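Local coordinates for protein YcaO (Methanopyrus kandleri, PDB 6CIB) that binds adenine nucleotide and magnesium and, as a YcaO-family enzyme, probably uses ATP to activate peptide backbone amides for thioamidation, at residues A[10-15]-A[158-163]; A[17-22]-A[71-76]; A[27-32]-A[48-53]. All coordinates share one frame; numbering follows the deposited sequence.

Interaction 1: A[10-15]-A[158-163]; sequences GFRAFL and VIQGLL. With ADP (adenosine-5'-diphosphate), chain G.
Arg12 NH2, which lies 3.5 Å from Gln160 OE1 without bonding to it, is shared between the nucleotide and solvent. It donates a nearly straight bond of 3.0 Å to ADP O2' (166°) and a second to a water, both lying at the edge of the guanidinium and in its plane. That water donates to ADP O1A and takes a weak bond from Gln160 NE2, so one molecule ties both residues to the alpha-phosphate. The arginine chain bends at chi2 (-64°) and lays one guanidinium face over the adenine, with ADP C4 3.2 Å above the plane. Glu156 holds NH1 in a salt bridge, which probably steadies the group against the base.

Gln160 works from the other end of the ligand. A turn at chi2 (82°) directs its amide toward the diphosphate, where NE2 donates to ADP O1B at 2.7 Å. The opposite end of the amide is fixed too, since OE1 accepts from a second water, at 2.8 Å, that is itself held by Phe11 N. Behind this polar layer, the Phe11 ring sets CD2 3.8 Å from Ile159 CG2, while Leu163 CD1 approaches the ring edge from near its plane. A leucine in place of Arg12 would probably leave ADP O2' without this donor and Glu156 without its charged mate, and uncover the adenine face under the guanidinium. A loop arginine and a helix glutamine that together span a nucleotide from base to beta-phosphate are here part of the ATP-binding site of the YcaO fold.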
loop_
_atom_site.group_PDB
_atom_site.type_symbol
_atom_site.label_atom_id
_atom_site.label_comp_id
_atom_site.label_asym_id
_atom_site.label_seq_id
_atom_site.Cartn_x
_atom_site.Cartn_y
_atom_site.Cartn_z
ATOM N N GLY A 10 5.499 -4.961 -9.078
ATOM C CA GLY A 10 5.609 -5.777 -7.867
ATOM C C GLY A 10 6.264 -7.115 -8.200
ATOM O O GLY A 10 6.581 -7.374 -9.367
ATOM N N PHE A 11 6.454 -7.957 -7.182
ATOM C CA PHE A 11 7.130 -9.254 -7.325
ATOM C C PHE A 11 6.113 -10.371 -7.530
ATOM O O PHE A 11 5.344 -10.708 -6.626
ATOM C CB PHE A 11 8.022 -9.536 -6.111
ATOM C CG PHE A 11 9.028 -8.457 -5.835
ATOM C CD1 PHE A 11 10.236 -8.404 -6.549
ATOM C CD2 PHE A 11 8.775 -7.484 -4.865
ATOM C CE1 PHE A 11 11.162 -7.398 -6.296
ATOM C CE2 PHE A 11 9.696 -6.485 -4.605
ATOM C CZ PHE A 11 10.892 -6.441 -5.315
ATOM N N ARG A 12 6.116 -10.932 -8.735
ATOM C CA ARG A 12 5.051 -11.823 -9.184
ATOM C C ARG A 12 5.568 -13.135 -9.770
ATOM O O ARG A 12 6.594 -13.165 -10.452
ATOM C CB ARG A 12 4.145 -11.106 -10.203
ATOM C CG ARG A 12 3.525 -9.785 -9.735
ATOM C CD ARG A 12 2.570 -9.979 -8.555
ATOM N NE ARG A 12 2.135 -8.704 -7.980
ATOM C CZ ARG A 12 1.284 -8.579 -6.960
ATOM N NH1 ARG A 12 0.735 -9.649 -6.388
ATOM N NH2 ARG A 12 0.969 -7.370 -6.514
ATOM N N ALA A 13 4.835 -14.209 -9.492
ATOM C CA ALA A 13 5.175 -15.559 -9.947
ATOM C C ALA A 13 4.590 -15.873 -11.328
ATOM O O ALA A 13 4.878 -16.926 -11.906
ATOM C CB ALA A 13 4.707 -16.583 -8.917
ATOM N N PHE A 14 3.778 -14.948 -11.849
ATOM C CA PHE A 14 3.126 -15.080 -13.150
ATOM C C PHE A 14 3.244 -13.769 -13.921
ATOM O O PHE A 14 3.332 -12.683 -13.320
ATOM C CB PHE A 14 1.643 -15.466 -12.979
ATOM C CG PHE A 14 1.438 -16.766 -12.248
ATOM C CD1 PHE A 14 1.353 -16.796 -10.854
ATOM C CD2 PHE A 14 1.351 -17.972 -12.954
ATOM C CE1 PHE A 14 1.196 -18.002 -10.166
ATOM C CE2 PHE A 14 1.182 -19.180 -12.275
ATOM C CZ PHE A 14 1.107 -19.194 -10.880
ATOM N N LEU A 15 3.259 -13.874 -15.248
ATOM C CA LEU A 15 3.163 -12.701 -16.114
ATOM C C LEU A 15 1.742 -12.129 -16.017
ATOM O O LEU A 15 0.779 -12.898 -15.935
ATOM C CB LEU A 15 3.521 -13.049 -17.561
ATOM C CG LEU A 15 4.946 -13.566 -17.850
ATOM C CD1 LEU A 15 5.073 -13.983 -19.310
ATOM C CD2 LEU A 15 6.032 -12.555 -17.474
ATOM N N VAL A 158 1.737 -11.371 0.870
ATOM C CA VAL A 158 2.546 -11.032 2.058
ATOM C C VAL A 158 3.593 -9.959 1.751
ATOM O O VAL A 158 3.675 -8.954 2.469
ATOM C CB VAL A 158 3.176 -12.273 2.740
ATOM C CG1 VAL A 158 4.108 -11.867 3.882
ATOM C CG2 VAL A 158 2.085 -13.171 3.289
ATOM N N ILE A 159 4.354 -10.154 0.676
ATOM C CA ILE A 159 5.355 -9.167 0.230
ATOM C C ILE A 159 4.701 -7.792 0.007
ATOM O O ILE A 159 5.177 -6.792 0.548
ATOM C CB ILE A 159 6.112 -9.634 -1.044
ATOM C CG1 ILE A 159 7.019 -10.832 -0.719
ATOM C CG2 ILE A 159 6.924 -8.490 -1.662
ATOM C CD1 ILE A 159 7.393 -11.677 -1.918
ATOM N N GLN A 160 3.620 -7.769 -0.778
ATOM C CA GLN A 160 2.899 -6.536 -1.101
ATOM C C GLN A 160 2.361 -5.835 0.156
ATOM O O GLN A 160 2.570 -4.629 0.329
ATOM C CB GLN A 160 1.763 -6.821 -2.096
ATOM C CG GLN A 160 1.078 -5.582 -2.678
ATOM C CD GLN A 160 1.832 -4.973 -3.854
ATOM O OE1 GLN A 160 2.890 -5.465 -4.262
ATOM N NE2 GLN A 160 1.281 -3.897 -4.416
ATOM N N GLY A 161 1.674 -6.593 1.014
ATOM C CA GLY A 161 1.123 -6.071 2.273
ATOM C C GLY A 161 2.157 -5.505 3.230
ATOM O O GLY A 161 1.930 -4.463 3.846
ATOM N N LEU A 162 3.295 -6.197 3.341
ATOM C CA LEU A 162 4.390 -5.789 4.233
ATOM C C LEU A 162 5.094 -4.528 3.737
ATOM O O LEU A 162 5.338 -3.609 4.520
ATOM C CB LEU A 162 5.392 -6.925 4.397
ATOM C CG LEU A 162 6.442 -6.852 5.504
ATOM C CD1 LEU A 162 5.792 -6.745 6.877
ATOM C CD2 LEU A 162 7.340 -8.082 5.427
ATOM N N LEU A 163 5.404 -4.490 2.441
ATOM C CA LEU A 163 5.947 -3.293 1.806
ATOM C C LEU A 163 5.043 -2.076 1.985
ATOM O O LEU A 163 5.536 -0.987 2.277
ATOM C CB LEU A 163 6.288 -3.547 0.323
ATOM C CG LEU A 163 7.517 -4.459 0.066
ATOM C CD1 LEU A 163 7.705 -4.728 -1.419
ATOM C CD2 LEU A 163 8.805 -3.907 0.675
HETATM P PB ADP G . -1.149 -1.404 -4.468
HETATM O O1B ADP G . -1.055 -2.736 -3.755
HETATM O O2B ADP G . -0.088 -0.400 -4.065
HETATM O O3B ADP G . -2.540 -0.819 -4.554
HETATM P PA ADP G . -1.484 -2.282 -7.214
HETATM O O1A ADP G . -0.411 -2.746 -8.161
HETATM O O2A ADP G . -2.400 -1.195 -7.708
HETATM O O3A ADP G . -0.650 -1.763 -5.957
HETATM O "O5'" ADP G . -2.325 -3.570 -6.749
HETATM C "C5'" ADP G . -3.682 -3.582 -6.271
HETATM C "C4'" ADP G . -4.019 -4.989 -5.744
HETATM O "O4'" ADP G . -3.859 -5.958 -6.792
HETATM C "C3'" ADP G . -3.086 -5.466 -4.627
HETATM O "O3'" ADP G . -3.789 -6.374 -3.756
HETATM C "C2'" ADP G . -2.002 -6.226 -5.369
HETATM O "O2'" ADP G . -1.324 -7.165 -4.540
HETATM C "C1'" ADP G . -2.798 -6.882 -6.493
HETATM N N9 ADP G . -2.006 -7.107 -7.722
HETATM C C8 ADP G . -1.453 -6.145 -8.483
HETATM N N7 ADP G . -0.792 -6.681 -9.534
HETATM C C5 ADP G . -0.936 -8.009 -9.470
HETATM C C6 ADP G . -0.488 -9.160 -10.288
HETATM N N6 ADP G . 0.252 -8.961 -11.404
HETATM N N1 ADP G . -0.843 -10.400 -9.870
HETATM C C2 ADP G . -1.584 -10.607 -8.754
HETATM N N3 ADP G . -2.030 -9.600 -7.969
HETATM C C4 ADP G . -1.742 -8.298 -8.273
HETATM O O HOH W 1 5.266 -6.916 -4.626
HETATM O O HOH W 2 1.689 -4.513 -7.555
#

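Interaction 2: A[17-22]-A[71-76]; sequences KETLRW and ARVSAA. With ADP (adenosine-5'-diphosphate), chain G.
Helices 17-22 and 71-76 meet at Leu20 and Val73, whose CA atoms are 5.6 Å apart, and their axes pass within 9.3 Å at an angle of 48°. The two helices pack through small apolar side chains along one side of the nucleotide pocket of this YcaO protein. Val73 carries the contact, because its two methyls face different neighbours. CG2 rests 3.7 Å from Leu20 CB, whereas CG1, placed anti to the backbone N (chi1 172°), touches Thr19 CG2 and sits over one face of the adenine, 3.5 Å from ADP C6. Thr19 CG2 lies on the same side of the base near the rim, 3.8 Å from ADP N1. Thr19 OG1, on the other branch, is hydrogen-bonded to Arg152. Further out along Leu20, both terminal methyls lie 4.2 Å from Arg72 CB, and the extended arginine then runs on to Ser39. One residue beyond Val73 the chemistry turns polar. Ser74 takes no part in the helix packing but faces the diphosphate, and its OG, which is also bonded to Lys64 N, donates to ADP O2A at 2.7 Å.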
loop_
_atom_site.group_PDB
_atom_site.type_symbol
_atom_site.label_atom_id
_atom_site.label_comp_id
_atom_site.label_asym_id
_atom_site.label_seq_id
_atom_site.Cartn_x
_atom_site.Cartn_y
_atom_site.Cartn_z
ATOM N N LYS A 17 -0.275 -10.897 -18.185
ATOM C CA LYS A 17 -1.152 -11.449 -19.230
ATOM C C LYS A 17 -1.780 -12.788 -18.821
ATOM O O LYS A 17 -2.958 -13.012 -19.083
ATOM C CB LYS A 17 -0.434 -11.539 -20.587
ATOM C CG LYS A 17 0.705 -12.545 -20.661
ATOM C CD LYS A 17 1.355 -12.547 -22.032
ATOM C CE LYS A 17 2.479 -13.570 -22.087
ATOM N NZ LYS A 17 3.040 -13.618 -23.465
ATOM N N GLU A 18 -0.995 -13.641 -18.154
ATOM C CA GLU A 18 -1.461 -14.927 -17.625
ATOM C C GLU A 18 -2.501 -14.717 -16.524
ATOM O O GLU A 18 -3.559 -15.348 -16.524
ATOM C CB GLU A 18 -0.276 -15.751 -17.100
ATOM C CG GLU A 18 0.454 -16.531 -18.182
ATOM C CD GLU A 18 1.973 -16.524 -18.043
ATOM O OE1 GLU A 18 2.530 -16.612 -16.910
ATOM O OE2 GLU A 18 2.628 -16.445 -19.107
ATOM N N THR A 19 -2.190 -13.810 -15.602
ATOM C CA THR A 19 -3.071 -13.483 -14.485
ATOM C C THR A 19 -4.397 -12.885 -14.950
ATOM O O THR A 19 -5.439 -13.235 -14.407
ATOM C CB THR A 19 -2.342 -12.590 -13.455
ATOM O OG1 THR A 19 -1.199 -13.305 -12.988
ATOM C CG2 THR A 19 -3.237 -12.246 -12.247
ATOM N N LEU A 20 -4.358 -12.018 -15.963
ATOM C CA LEU A 20 -5.588 -11.448 -16.518
ATOM C C LEU A 20 -6.484 -12.537 -17.117
ATOM O O LEU A 20 -7.703 -12.543 -16.890
ATOM C CB LEU A 20 -5.303 -10.337 -17.545
ATOM C CG LEU A 20 -6.497 -9.494 -18.043
ATOM C CD1 LEU A 20 -7.407 -8.988 -16.918
ATOM C CD2 LEU A 20 -6.027 -8.333 -18.898
ATOM N N ARG A 21 -5.868 -13.459 -17.853
ATOM C CA ARG A 21 -6.582 -14.575 -18.473
ATOM C C ARG A 21 -7.270 -15.413 -17.393
ATOM O O ARG A 21 -8.432 -15.790 -17.541
ATOM C CB ARG A 21 -5.608 -15.408 -19.324
ATOM C CG ARG A 21 -6.218 -16.565 -20.100
ATOM C CD ARG A 21 -5.315 -17.046 -21.239
ATOM N NE ARG A 21 -3.929 -17.262 -20.827
ATOM C CZ ARG A 21 -2.858 -16.671 -21.363
ATOM N NH1 ARG A 21 -2.970 -15.817 -22.373
ATOM N NH2 ARG A 21 -1.654 -16.954 -20.888
ATOM N N TRP A 22 -6.542 -15.645 -16.300
ATOM C CA TRP A 22 -7.002 -16.370 -15.118
ATOM C C TRP A 22 -8.143 -15.642 -14.374
ATOM O O TRP A 22 -9.138 -16.275 -14.002
ATOM C CB TRP A 22 -5.782 -16.621 -14.222
ATOM C CG TRP A 22 -6.003 -17.275 -12.886
ATOM C CD1 TRP A 22 -6.022 -18.619 -12.615
ATOM C CD2 TRP A 22 -6.154 -16.611 -11.625
ATOM N NE1 TRP A 22 -6.205 -18.829 -11.266
ATOM C CE2 TRP A 22 -6.285 -17.617 -10.635
ATOM C CE3 TRP A 22 -6.204 -15.262 -11.234
ATOM C CZ2 TRP A 22 -6.467 -17.317 -9.278
ATOM C CZ3 TRP A 22 -6.387 -14.960 -9.876
ATOM C CH2 TRP A 22 -6.517 -15.986 -8.921
ATOM N N ALA A 71 -2.726 -2.801 -15.456
ATOM C CA ALA A 71 -3.746 -1.925 -14.883
ATOM C C ALA A 71 -5.065 -2.664 -14.657
ATOM O O ALA A 71 -5.738 -2.442 -13.643
ATOM C CB ALA A 71 -3.957 -0.701 -15.760
ATOM N N ARG A 72 -5.417 -3.545 -15.595
ATOM C CA ARG A 72 -6.653 -4.322 -15.522
ATOM C C ARG A 72 -6.577 -5.445 -14.478
ATOM O O ARG A 72 -7.569 -5.743 -13.817
ATOM C CB ARG A 72 -7.077 -4.826 -16.916
ATOM C CG ARG A 72 -7.655 -3.691 -17.746
ATOM C CD ARG A 72 -8.102 -4.063 -19.146
ATOM N NE ARG A 72 -8.689 -2.887 -19.781
ATOM C CZ ARG A 72 -8.823 -2.698 -21.094
ATOM N NH1 ARG A 72 -8.407 -3.605 -21.968
ATOM N NH2 ARG A 72 -9.375 -1.575 -21.534
ATOM N N VAL A 73 -5.398 -6.042 -14.327
ATOM C CA VAL A 73 -5.121 -6.992 -13.240
ATOM C C VAL A 73 -5.189 -6.276 -11.887
ATOM O O VAL A 73 -5.873 -6.736 -10.969
ATOM C CB VAL A 73 -3.746 -7.683 -13.414
ATOM C CG1 VAL A 73 -3.394 -8.519 -12.183
ATOM C CG2 VAL A 73 -3.736 -8.559 -14.663
ATOM N N SER A 74 -4.486 -5.149 -11.789
ATOM C CA SER A 74 -4.446 -4.322 -10.574
ATOM C C SER A 74 -5.858 -3.919 -10.119
ATOM O O SER A 74 -6.193 -4.060 -8.939
ATOM C CB SER A 74 -3.573 -3.086 -10.840
ATOM O OG SER A 74 -3.732 -2.099 -9.854
ATOM N N ALA A 75 -6.680 -3.433 -11.054
ATOM C CA ALA A 75 -8.059 -3.036 -10.735
ATOM C C ALA A 75 -8.898 -4.220 -10.252
ATOM O O ALA A 75 -9.611 -4.096 -9.254
ATOM C CB ALA A 75 -8.728 -2.337 -11.913
ATOM N N ALA A 76 -8.799 -5.355 -10.949
ATOM C CA ALA A 76 -9.512 -6.577 -10.574
ATOM C C ALA A 76 -9.153 -7.080 -9.168
ATOM O O ALA A 76 -10.044 -7.380 -8.365
ATOM C CB ALA A 76 -9.279 -7.675 -11.608
HETATM P PB ADP G . -1.149 -1.404 -4.468
HETATM O O1B ADP G . -1.055 -2.736 -3.755
HETATM O O2B ADP G . -0.088 -0.400 -4.065
HETATM O O3B ADP G . -2.540 -0.819 -4.554
HETATM P PA ADP G . -1.484 -2.282 -7.214
HETATM O O1A ADP G . -0.411 -2.746 -8.161
HETATM O O2A ADP G . -2.400 -1.195 -7.708
HETATM O O3A ADP G . -0.650 -1.763 -5.957
HETATM O "O5'" ADP G . -2.325 -3.570 -6.749
HETATM C "C5'" ADP G . -3.682 -3.582 -6.271
HETATM C "C4'" ADP G . -4.019 -4.989 -5.744
HETATM O "O4'" ADP G . -3.859 -5.958 -6.792
HETATM C "C3'" ADP G . -3.086 -5.466 -4.627
HETATM O "O3'" ADP G . -3.789 -6.374 -3.756
HETATM C "C2'" ADP G . -2.002 -6.226 -5.369
HETATM O "O2'" ADP G . -1.324 -7.165 -4.540
HETATM C "C1'" ADP G . -2.798 -6.882 -6.493
HETATM N N9 ADP G . -2.006 -7.107 -7.722
HETATM C C8 ADP G . -1.453 -6.145 -8.483
HETATM N N7 ADP G . -0.792 -6.681 -9.534
HETATM C C5 ADP G . -0.936 -8.009 -9.470
HETATM C C6 ADP G . -0.488 -9.160 -10.288
HETATM N N6 ADP G . 0.252 -8.961 -11.404
HETATM N N1 ADP G . -0.843 -10.400 -9.870
HETATM C C2 ADP G . -1.584 -10.607 -8.754
HETATM N N3 ADP G . -2.030 -9.600 -7.969
HETATM C C4 ADP G . -1.742 -8.298 -8.273
#

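Interaction 3: A[27-32]-A[48-53]; sequences ELERKV and EIRRRR
Glu29 and Arg50 form a salt bridge in the tight part of this contact. Arg50 NE donates to Glu29 OE2 at 2.8 Å, through the carboxylate's syn lone pair and within the guanidinium plane, although the two flat groups are turned 36° from each other. The remaining edges of the guanidinium are just as busy. NH1 and NH2 grip Glu48 OE1 end-on in a second salt bridge, at 2.9 Å each, from the anti side of that oxygen, and NH1 also reaches Ile49 O from above the carbonyl plane. A water donates to Glu29 OE1 at 2.6 Å and accepts from Arg50 NH2. The bend at chi2 of Arg50 (-72°) turns the chain so that NE meets one glutamate while the terminal nitrogens meet the other. In this salt-bridge network the buried charge is probably well compensated. Glu29 and Glu48 have further salt-bridge partners in Lys37 and Arg68, which probably share their charge.

Strand 45-54 is the middle strand of an antiparallel three-stranded meander, and Glu48, Arg50 and Arg52 project from the face that packs on helix 68-85. Segment 27-32 opens with Glu27, which ends the preceding helix in a Schellman motif and is the N-cap of the short helix 28-31.

Val32 and Arg52 belong to the tight part too. Val32 O accepts from Arg52 NE at 2.9 Å, nearly on the line of its carbonyl bond (166°), and the guanidinium continues to a salt bridge with Glu86, while the valine side chain packs on Cys79 and Ala83 of helix 68-85. The loose, solvent side lies at Arg53. There a water links Val32 O and Arg53 O, firmly at Arg53 O (2.7 Å) but weakly at Val32 O, and the exposed Arg53 side chain turns off to Glu58.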
loop_
_atom_site.group_PDB
_atom_site.type_symbol
_atom_site.label_atom_id
_atom_site.label_comp_id
_atom_site.label_asym_id
_atom_site.label_seq_id
_atom_site.Cartn_x
_atom_site.Cartn_y
_atom_site.Cartn_z
ATOM N N GLU A 27 -14.004 -15.472 -13.531
ATOM C CA GLU A 27 -15.096 -14.494 -13.432
ATOM C C GLU A 27 -15.061 -13.716 -12.108
ATOM O O GLU A 27 -16.109 -13.405 -11.515
ATOM C CB GLU A 27 -16.451 -15.177 -13.668
ATOM C CG GLU A 27 -16.568 -15.848 -15.034
ATOM C CD GLU A 27 -17.967 -16.362 -15.356
ATOM O OE1 GLU A 27 -18.940 -15.986 -14.674
ATOM O OE2 GLU A 27 -18.096 -17.145 -16.323
ATOM N N LEU A 28 -13.843 -13.399 -11.662
ATOM C CA LEU A 28 -13.618 -12.788 -10.345
ATOM C C LEU A 28 -14.317 -11.447 -10.169
ATOM O O LEU A 28 -14.892 -11.191 -9.104
ATOM C CB LEU A 28 -12.115 -12.659 -10.029
ATOM C CG LEU A 28 -11.272 -13.940 -9.970
ATOM C CD1 LEU A 28 -9.816 -13.573 -9.726
ATOM C CD2 LEU A 28 -11.756 -14.931 -8.914
ATOM N N GLU A 29 -14.294 -10.615 -11.214
ATOM C CA GLU A 29 -14.865 -9.267 -11.138
ATOM C C GLU A 29 -16.375 -9.294 -10.925
ATOM O O GLU A 29 -16.883 -8.625 -10.008
ATOM C CB GLU A 29 -14.445 -8.408 -12.342
ATOM C CG GLU A 29 -12.952 -8.081 -12.305
ATOM C CD GLU A 29 -12.546 -6.885 -13.144
ATOM O OE1 GLU A 29 -12.264 -7.064 -14.340
ATOM O OE2 GLU A 29 -12.457 -5.766 -12.598
ATOM N N ARG A 30 -17.071 -10.104 -11.730
ATOM C CA ARG A 30 -18.508 -10.347 -11.549
ATOM C C ARG A 30 -18.807 -10.889 -10.146
ATOM O O ARG A 30 -19.707 -10.382 -9.470
ATOM C CB ARG A 30 -19.061 -11.299 -12.626
ATOM C CG ARG A 30 -20.583 -11.484 -12.579
ATOM C CD ARG A 30 -21.100 -12.603 -13.489
ATOM N NE ARG A 30 -20.466 -13.916 -13.277
ATOM C CZ ARG A 30 -20.719 -14.750 -12.266
ATOM N NH1 ARG A 30 -21.596 -14.441 -11.316
ATOM N NH2 ARG A 30 -20.074 -15.907 -12.196
ATOM N N LYS A 31 -18.035 -11.888 -9.711
ATOM C CA LYS A 31 -18.272 -12.581 -8.441
ATOM C C LYS A 31 -18.103 -11.684 -7.233
ATOM O O LYS A 31 -18.693 -11.932 -6.175
ATOM C CB LYS A 31 -17.365 -13.804 -8.315
ATOM C CG LYS A 31 -17.857 -15.018 -9.094
ATOM C CD LYS A 31 -16.822 -16.132 -9.086
ATOM C CE LYS A 31 -17.298 -17.352 -9.862
ATOM N NZ LYS A 31 -16.154 -18.199 -10.327
ATOM N N VAL A 32 -17.321 -10.624 -7.428
ATOM C CA VAL A 32 -16.923 -9.681 -6.394
ATOM C C VAL A 32 -17.742 -8.375 -6.468
ATOM O O VAL A 32 -17.539 -7.439 -5.684
ATOM C CB VAL A 32 -15.386 -9.522 -6.491
ATOM C CG1 VAL A 32 -14.908 -8.106 -6.763
ATOM C CG2 VAL A 32 -14.698 -10.228 -5.334
ATOM N N GLU A 48 -7.268 2.233 -14.401
ATOM C CA GLU A 48 -8.530 1.507 -14.496
ATOM C C GLU A 48 -9.417 1.822 -13.300
ATOM O O GLU A 48 -8.945 1.854 -12.158
ATOM C CB GLU A 48 -8.260 0.006 -14.572
ATOM C CG GLU A 48 -7.662 -0.450 -15.896
ATOM C CD GLU A 48 -8.670 -0.424 -17.039
ATOM O OE1 GLU A 48 -9.823 -0.852 -16.840
ATOM O OE2 GLU A 48 -8.302 0.015 -18.140
ATOM N N ILE A 49 -10.696 2.078 -13.556
ATOM C CA ILE A 49 -11.626 2.393 -12.457
ATOM C C ILE A 49 -12.735 1.357 -12.438
ATOM O O ILE A 49 -13.257 0.979 -13.493
ATOM C CB ILE A 49 -12.184 3.842 -12.529
ATOM C CG1 ILE A 49 -11.059 4.866 -12.348
ATOM C CG2 ILE A 49 -13.237 4.110 -11.450
ATOM C CD1 ILE A 49 -10.596 5.467 -13.652
ATOM N N ARG A 50 -13.072 0.899 -11.233
ATOM C CA ARG A 50 -14.149 -0.057 -11.028
ATOM C C ARG A 50 -15.210 0.504 -10.084
ATOM O O ARG A 50 -14.882 1.077 -9.038
ATOM C CB ARG A 50 -13.589 -1.381 -10.491
ATOM C CG ARG A 50 -12.541 -2.048 -11.397
ATOM C CD ARG A 50 -13.173 -2.631 -12.664
ATOM N NE ARG A 50 -12.187 -3.194 -13.594
ATOM C CZ ARG A 50 -11.536 -2.505 -14.535
ATOM N NH1 ARG A 50 -11.760 -1.204 -14.694
ATOM N NH2 ARG A 50 -10.649 -3.123 -15.320
ATOM N N ARG A 51 -16.472 0.359 -10.480
ATOM C CA ARG A 51 -17.602 0.578 -9.588
ATOM C C ARG A 51 -18.042 -0.797 -9.082
ATOM O O ARG A 51 -18.357 -1.693 -9.876
ATOM C CB ARG A 51 -18.736 1.313 -10.313
ATOM C CG ARG A 51 -19.897 1.734 -9.415
ATOM C CD ARG A 51 -20.820 2.744 -10.097
ATOM N NE ARG A 51 -21.518 2.197 -11.262
ATOM C CZ ARG A 51 -22.699 1.579 -11.231
ATOM N NH1 ARG A 51 -23.356 1.414 -10.091
ATOM N NH2 ARG A 51 -23.238 1.118 -12.357
ATOM N N ARG A 52 -18.027 -0.948 -7.760
ATOM C CA ARG A 52 -18.294 -2.220 -7.079
ATOM C C ARG A 52 -19.480 -2.095 -6.104
ATOM O O ARG A 52 -19.572 -1.112 -5.371
ATOM C CB ARG A 52 -17.039 -2.658 -6.310
ATOM C CG ARG A 52 -17.059 -4.101 -5.842
ATOM C CD ARG A 52 -15.938 -4.432 -4.868
ATOM N NE ARG A 52 -16.405 -5.472 -3.950
ATOM C CZ ARG A 52 -16.558 -5.325 -2.641
ATOM N NH1 ARG A 52 -16.241 -4.189 -2.037
ATOM N NH2 ARG A 52 -17.015 -6.335 -1.926
ATOM N N ARG A 53 -20.363 -3.099 -6.098
ATOM C CA ARG A 53 -21.515 -3.155 -5.187
ATOM C C ARG A 53 -21.356 -4.272 -4.177
ATOM O O ARG A 53 -20.980 -5.382 -4.552
ATOM C CB ARG A 53 -22.806 -3.450 -5.957
ATOM C CG ARG A 53 -23.415 -2.282 -6.688
ATOM C CD ARG A 53 -24.922 -2.491 -6.806
ATOM N NE ARG A 53 -25.476 -1.942 -8.044
ATOM C CZ ARG A 53 -25.601 -0.642 -8.327
ATOM N NH1 ARG A 53 -25.200 0.291 -7.465
ATOM N NH2 ARG A 53 -26.123 -0.271 -9.491
HETATM O O HOH W 3 -10.041 -5.826 -14.998
HETATM O O HOH W 4 -20.440 -7.914 -3.905
#

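Overall arrangement
The three contacts are nested along the chain, with interaction 3 inside the loop closed by interaction 2 and interaction 2 inside that of interaction 1. All are largely buried, but interaction 1 lies nearest the chain centre, whereas interaction 3 lies farthest out and includes an exposed residue. Interactions 1 and 2 share the nucleotide, sandwiching its adenine between Arg12 and Val73. In interaction 1 the polar groups meet through the nucleotide and waters, over an apolar Phe11 contact, while interaction 2 is mostly methyl packing. Interaction 3 relies on ion pairs and an arginine-to-carbonyl bond, and joins interaction 2 where Glu48 packs on Ala71 and Ala75, backing the nucleotide-binding helix 68-85 with the meander.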